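Rho GTPase activating protein 15 (Homo sapiens, PDB 3BYI) activates the GTPase activity of Rho-type GTPases, RAC1 among them, turning them to the inactive GDP-bound state through its RhoGAP domain, the part in this chain. Local coordinates at residues Asn164-Thr168 with Gln169-Ile173; Gly61-Ala64 with Thr65-Leu69. All blocks are in the same frame, centred on the assembly; numbering follows the deposited sequence.

In the fold
Both contacts are helix starts in the all-helical RhoGAP domain. Interaction 2 opens helix 63-74, and interaction 1 leads from helix 161-164 into helix 168-180. Their centres lie about 23 Å apart and their nearest atoms about 12 Å, with no touch between them. Arg-58, the predicted arginine finger for GTP hydrolysis, sits in the loop that ends at interaction 2. The side chain of Met-166 in interaction 1 comes within about 4 Å of the Arg-58 side chain, whereas Gly-61 of interaction 2 is about 11 Å from it. One helix start therefore borders the predicted finger in space, and the other follows it in sequence.

Interaction 1. Residues Asn164-Thr168 with Gln169-Ile173; sequences NLMST and QSLGI
The hydroxyl of Ser-170, in the first turn of a helix, turns back to take the backbone N-H of Ser-167, the residue at the N-cap. Ser-167 N lies 2.9 Å from Ser-170 OG, with an N-H...O angle of 150°. This is the reciprocal bond of a capping box. Ser-170 places OG between its own N and carbonyl carbon (chi1 58°), which turns it back to Ser-167 N. A water donates to Leu-165 O and also meets Ser-170 OG at 2.7 Å, joining the loop to the helix. With an alanine in place of Ser-170, the N-H of Ser-167 would probably lose its acceptor and the water one of its two holds. The N-cap opens helix 168-180 of the RhoGAP domain, and regular backbone bonds follow from Leu-171 N to Ser-167 O and from Gly-172 N to Thr-168 O. Before the cap, Asn-164 closes an Asx turn: its OD1 accepts from Met-166 N at 2.9 Å, in the carbonyl plane. Its ND2 is held by Ile-157 O and Leu-51 O. Met-166 is bent at chi2 and chi3, and this curls its methyl CE onto Leu-171 CD2 at 3.5 Å. The two side chains cross at about a right angle, and both also touch Ile-157 of helix 141-159. Met-166 further touches Arg-58, the predicted arginine finger. Gln-169 folds its amide back beside Thr-168, where OE1 is 3.9 Å from Thr-168 CB, and its NE2 is hydrogen-bonded to Glu-201 of helix 189-205.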
loop_
_atom_site.group_PDB
_atom_site.type_symbol
_atom_site.label_atom_id
_atom_site.label_comp_id
_atom_site.label_asym_id
_atom_site.label_seq_id
_atom_site.Cartn_x
_atom_site.Cartn_y
_atom_site.Cartn_z
ATOM N N ASN A 164 3.368 -19.644 0.043
ATOM C CA ASN A 164 4.129 -18.408 0.281
ATOM C C ASN A 164 4.596 -18.152 1.730
ATOM O O ASN A 164 5.413 -17.269 1.985
ATOM C CB ASN A 164 3.386 -17.179 -0.272
ATOM C CG ASN A 164 2.051 -16.898 0.412
ATOM O OD1 ASN A 164 1.902 -16.951 1.623
ATOM N ND2 ASN A 164 1.103 -16.504 -0.380
ATOM N N LEU A 165 4.060 -18.919 2.669
ATOM C CA LEU A 165 4.484 -18.890 4.074
ATOM C C LEU A 165 4.171 -17.568 4.758
ATOM O O LEU A 165 4.790 -17.224 5.753
ATOM C CB LEU A 165 5.998 -19.224 4.243
ATOM C CG LEU A 165 6.561 -20.401 3.442
ATOM C CD1 LEU A 165 8.005 -20.608 3.771
ATOM C CD2 LEU A 165 5.777 -21.620 3.730
ATOM N N MET A 166 3.223 -16.825 4.212
ATOM C CA MET A 166 2.755 -15.595 4.828
ATOM C C MET A 166 1.467 -15.885 5.579
ATOM O O MET A 166 0.855 -16.917 5.414
ATOM C CB MET A 166 2.517 -14.504 3.784
ATOM C CG MET A 166 3.766 -14.043 3.064
ATOM S SD MET A 166 4.976 -13.380 4.228
ATOM C CE MET A 166 4.374 -11.702 4.386
ATOM N N SER A 167 1.082 -14.977 6.444
ATOM C CA SER A 167 -0.140 -15.116 7.201
ATOM C C SER A 167 -0.780 -13.745 7.315
ATOM O O SER A 167 -0.180 -12.755 6.938
ATOM C CB SER A 167 0.152 -15.685 8.577
ATOM O OG SER A 167 0.940 -14.799 9.333
ATOM N N THR A 168 -2.001 -13.700 7.839
ATOM C CA THR A 168 -2.644 -12.436 8.181
ATOM C C THR A 168 -1.768 -11.590 9.140
ATOM O O THR A 168 -1.654 -10.395 8.961
ATOM C CB THR A 168 -4.025 -12.729 8.811
ATOM O OG1 THR A 168 -4.771 -13.507 7.876
ATOM C CG2 THR A 168 -4.812 -11.420 9.159
ATOM N N GLN A 169 -1.117 -12.246 10.111
ATOM C CA GLN A 169 -0.316 -11.573 11.104
ATOM C C GLN A 169 0.972 -10.976 10.485
ATOM O O GLN A 169 1.304 -9.818 10.741
ATOM C CB GLN A 169 0.021 -12.529 12.234
ATOM C CG GLN A 169 -1.209 -12.977 13.130
ATOM C CD GLN A 169 -2.394 -13.687 12.407
ATOM O OE1 GLN A 169 -2.230 -14.663 11.632
ATOM N NE2 GLN A 169 -3.601 -13.218 12.718
ATOM N N SER A 170 1.675 -11.739 9.653
ATOM C CA SER A 170 2.917 -11.247 9.029
ATOM C C SER A 170 2.671 -10.200 7.942
ATOM O O SER A 170 3.509 -9.309 7.747
ATOM C CB SER A 170 3.758 -12.434 8.520
ATOM O OG SER A 170 3.024 -13.199 7.602
ATOM N N LEU A 171 1.539 -10.300 7.245
ATOM C CA LEU A 171 1.130 -9.215 6.327
ATOM C C LEU A 171 0.705 -7.966 7.117
ATOM O O LEU A 171 1.008 -6.870 6.699
ATOM C CB LEU A 171 0.078 -9.647 5.293
ATOM C CG LEU A 171 0.601 -10.672 4.286
ATOM C CD1 LEU A 171 -0.534 -11.391 3.629
ATOM C CD2 LEU A 171 1.501 -10.013 3.239
ATOM N N GLY A 172 0.050 -8.128 8.269
ATOM C CA GLY A 172 -0.273 -6.984 9.121
ATOM C C GLY A 172 0.952 -6.272 9.644
ATOM O O GLY A 172 0.935 -5.079 9.790
ATOM N N ILE A 173 2.012 -7.021 9.915
ATOM C CA ILE A 173 3.307 -6.463 10.335
ATOM C C ILE A 173 3.917 -5.598 9.238
ATOM O O ILE A 173 4.533 -4.562 9.543
ATOM C CB ILE A 173 4.322 -7.602 10.756
ATOM C CG1 ILE A 173 3.914 -8.220 12.108
ATOM C CG2 ILE A 173 5.783 -7.052 10.861
ATOM C CD1 ILE A 173 4.557 -9.593 12.405
HETATM O O HOH W 1 4.173 -15.555 7.993
#

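Interaction 2. Residues Gly61-Ala64 with Thr65-Leu69; sequences GNLA and TIQKL
Asn-62 and Thr-65 set their side chains at about a right angle to each other, the amide oxygen of Asn-62 meeting both the backbone N and the hydroxyl of Thr-65. Asn-62 CG is anti to its own N (chi1 -179°), and OD1 thereby reaches the first turn of the helix. Asn-62 OD1 accepts from Thr-65 N at 2.8 Å, in the amide plane and on a lone pair. Thr-65 OG1 stands 3.0 Å from Asn-62 OD1, at best a weak bond. Asn-62 is the N-cap of helix 63-74, and the bond to Thr-65 N is its capping bond. It gives an acceptor to a first-turn N-H, whose other bond, to Asn-62 O, is weak. The main-chain oxygen of Asn-62 takes Ile-66 N in a much straighter bond of 2.9 Å, N-H...O 163°. Leu-63 O then takes Gln-67 N at 2.7 Å, and the helical pattern is under way. On another side of the turn the contact is apolar. The side chains of Leu-63 and Ile-66 cross at a slant, with Leu-63 CD1 4.1 Å from Ile-66 CB. Ile-66 CD1 reaches back to 3.7 Å from Gly-61 O. Gln-67 and Lys-68 start along the outer surface, their CG atoms passing close to Leu-63 O and Ala-64 O. The inner side of the turn faces helix 89-102: Leu-63 touches Met-98, Thr-65 and Ile-66 touch Val-91, and Leu-69 touches Ala-95.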
loop_
_atom_site.group_PDB
_atom_site.type_symbol
_atom_site.label_atom_id
_atom_site.label_comp_id
_atom_site.label_asym_id
_atom_site.label_seq_id
_atom_site.Cartn_x
_atom_site.Cartn_y
_atom_site.Cartn_z
ATOM N N GLY A 61 13.166 -6.710 -2.281
ATOM C CA GLY A 61 13.861 -6.746 -3.553
ATOM C C GLY A 61 15.059 -5.818 -3.529
ATOM O O GLY A 61 15.230 -5.012 -2.603
ATOM N N ASN A 62 15.894 -5.949 -4.549
ATOM C CA ASN A 62 17.070 -5.092 -4.740
ATOM C C ASN A 62 16.650 -3.610 -4.800
ATOM O O ASN A 62 15.953 -3.208 -5.741
ATOM C CB ASN A 62 17.788 -5.516 -6.044
ATOM C CG ASN A 62 19.043 -4.696 -6.336
ATOM O OD1 ASN A 62 18.987 -3.521 -6.719
ATOM N ND2 ASN A 62 20.182 -5.321 -6.169
ATOM N N LEU A 63 17.056 -2.812 -3.795
ATOM C CA LEU A 63 16.549 -1.450 -3.652
ATOM C C LEU A 63 17.013 -0.580 -4.816
ATOM O O LEU A 63 16.252 0.261 -5.320
ATOM C CB LEU A 63 16.903 -0.844 -2.318
ATOM C CG LEU A 63 16.239 0.492 -1.966
ATOM C CD1 LEU A 63 14.719 0.452 -2.106
ATOM C CD2 LEU A 63 16.623 0.847 -0.553
ATOM N N ALA A 64 18.237 -0.811 -5.285
ATOM C CA ALA A 64 18.720 -0.119 -6.497
ATOM C C ALA A 64 17.809 -0.360 -7.719
ATOM O O ALA A 64 17.582 0.546 -8.499
ATOM C CB ALA A 64 20.135 -0.543 -6.818
ATOM N N THR A 65 17.284 -1.581 -7.879
ATOM C CA THR A 65 16.345 -1.885 -8.961
ATOM C C THR A 65 14.978 -1.287 -8.689
ATOM O O THR A 65 14.326 -0.830 -9.617
ATOM C CB THR A 65 16.194 -3.420 -9.230
ATOM O OG1 THR A 65 17.495 -4.010 -9.319
ATOM C CG2 THR A 65 15.452 -3.675 -10.535
ATOM N N ILE A 66 14.525 -1.310 -7.433
ATOM C CA ILE A 66 13.281 -0.616 -7.054
ATOM C C ILE A 66 13.380 0.869 -7.381
ATOM O O ILE A 66 12.445 1.458 -7.917
ATOM C CB ILE A 66 12.961 -0.770 -5.571
ATOM C CG1 ILE A 66 12.626 -2.248 -5.280
ATOM C CG2 ILE A 66 11.813 0.178 -5.176
ATOM C CD1 ILE A 66 12.651 -2.645 -3.797
ATOM N N GLN A 67 14.519 1.475 -7.061
ATOM C CA GLN A 67 14.722 2.896 -7.292
ATOM C C GLN A 67 14.645 3.224 -8.791
ATOM O O GLN A 67 14.102 4.267 -9.184
ATOM C CB GLN A 67 16.042 3.365 -6.656
ATOM C CG GLN A 67 16.012 3.402 -5.103
ATOM C CD GLN A 67 15.164 4.565 -4.501
ATOM O OE1 GLN A 67 14.312 5.109 -5.169
ATOM N NE2 GLN A 67 15.418 4.926 -3.250
ATOM N N LYS A 68 15.159 2.330 -9.640
ATOM C CA LYS A 68 15.024 2.503 -11.102
ATOM C C LYS A 68 13.598 2.313 -11.579
ATOM O O LYS A 68 13.170 2.958 -12.534
ATOM C CB LYS A 68 15.830 1.470 -11.882
ATOM C CG LYS A 68 17.305 1.573 -11.772
ATOM C CD LYS A 68 17.983 0.418 -12.452
ATOM C CE LYS A 68 19.478 0.669 -12.566
ATOM N NZ LYS A 68 20.169 -0.602 -12.907
ATOM N N LEU A 69 12.884 1.376 -10.958
ATOM C CA LEU A 69 11.452 1.173 -11.240
ATOM C C LEU A 69 10.674 2.459 -10.930
ATOM O O LEU A 69 9.899 2.958 -11.758
ATOM C CB LEU A 69 10.885 0.023 -10.397
ATOM C CG LEU A 69 9.680 -0.759 -10.960
ATOM C CD1 LEU A 69 9.181 -1.856 -9.962
ATOM C CD2 LEU A 69 8.537 0.123 -11.406
#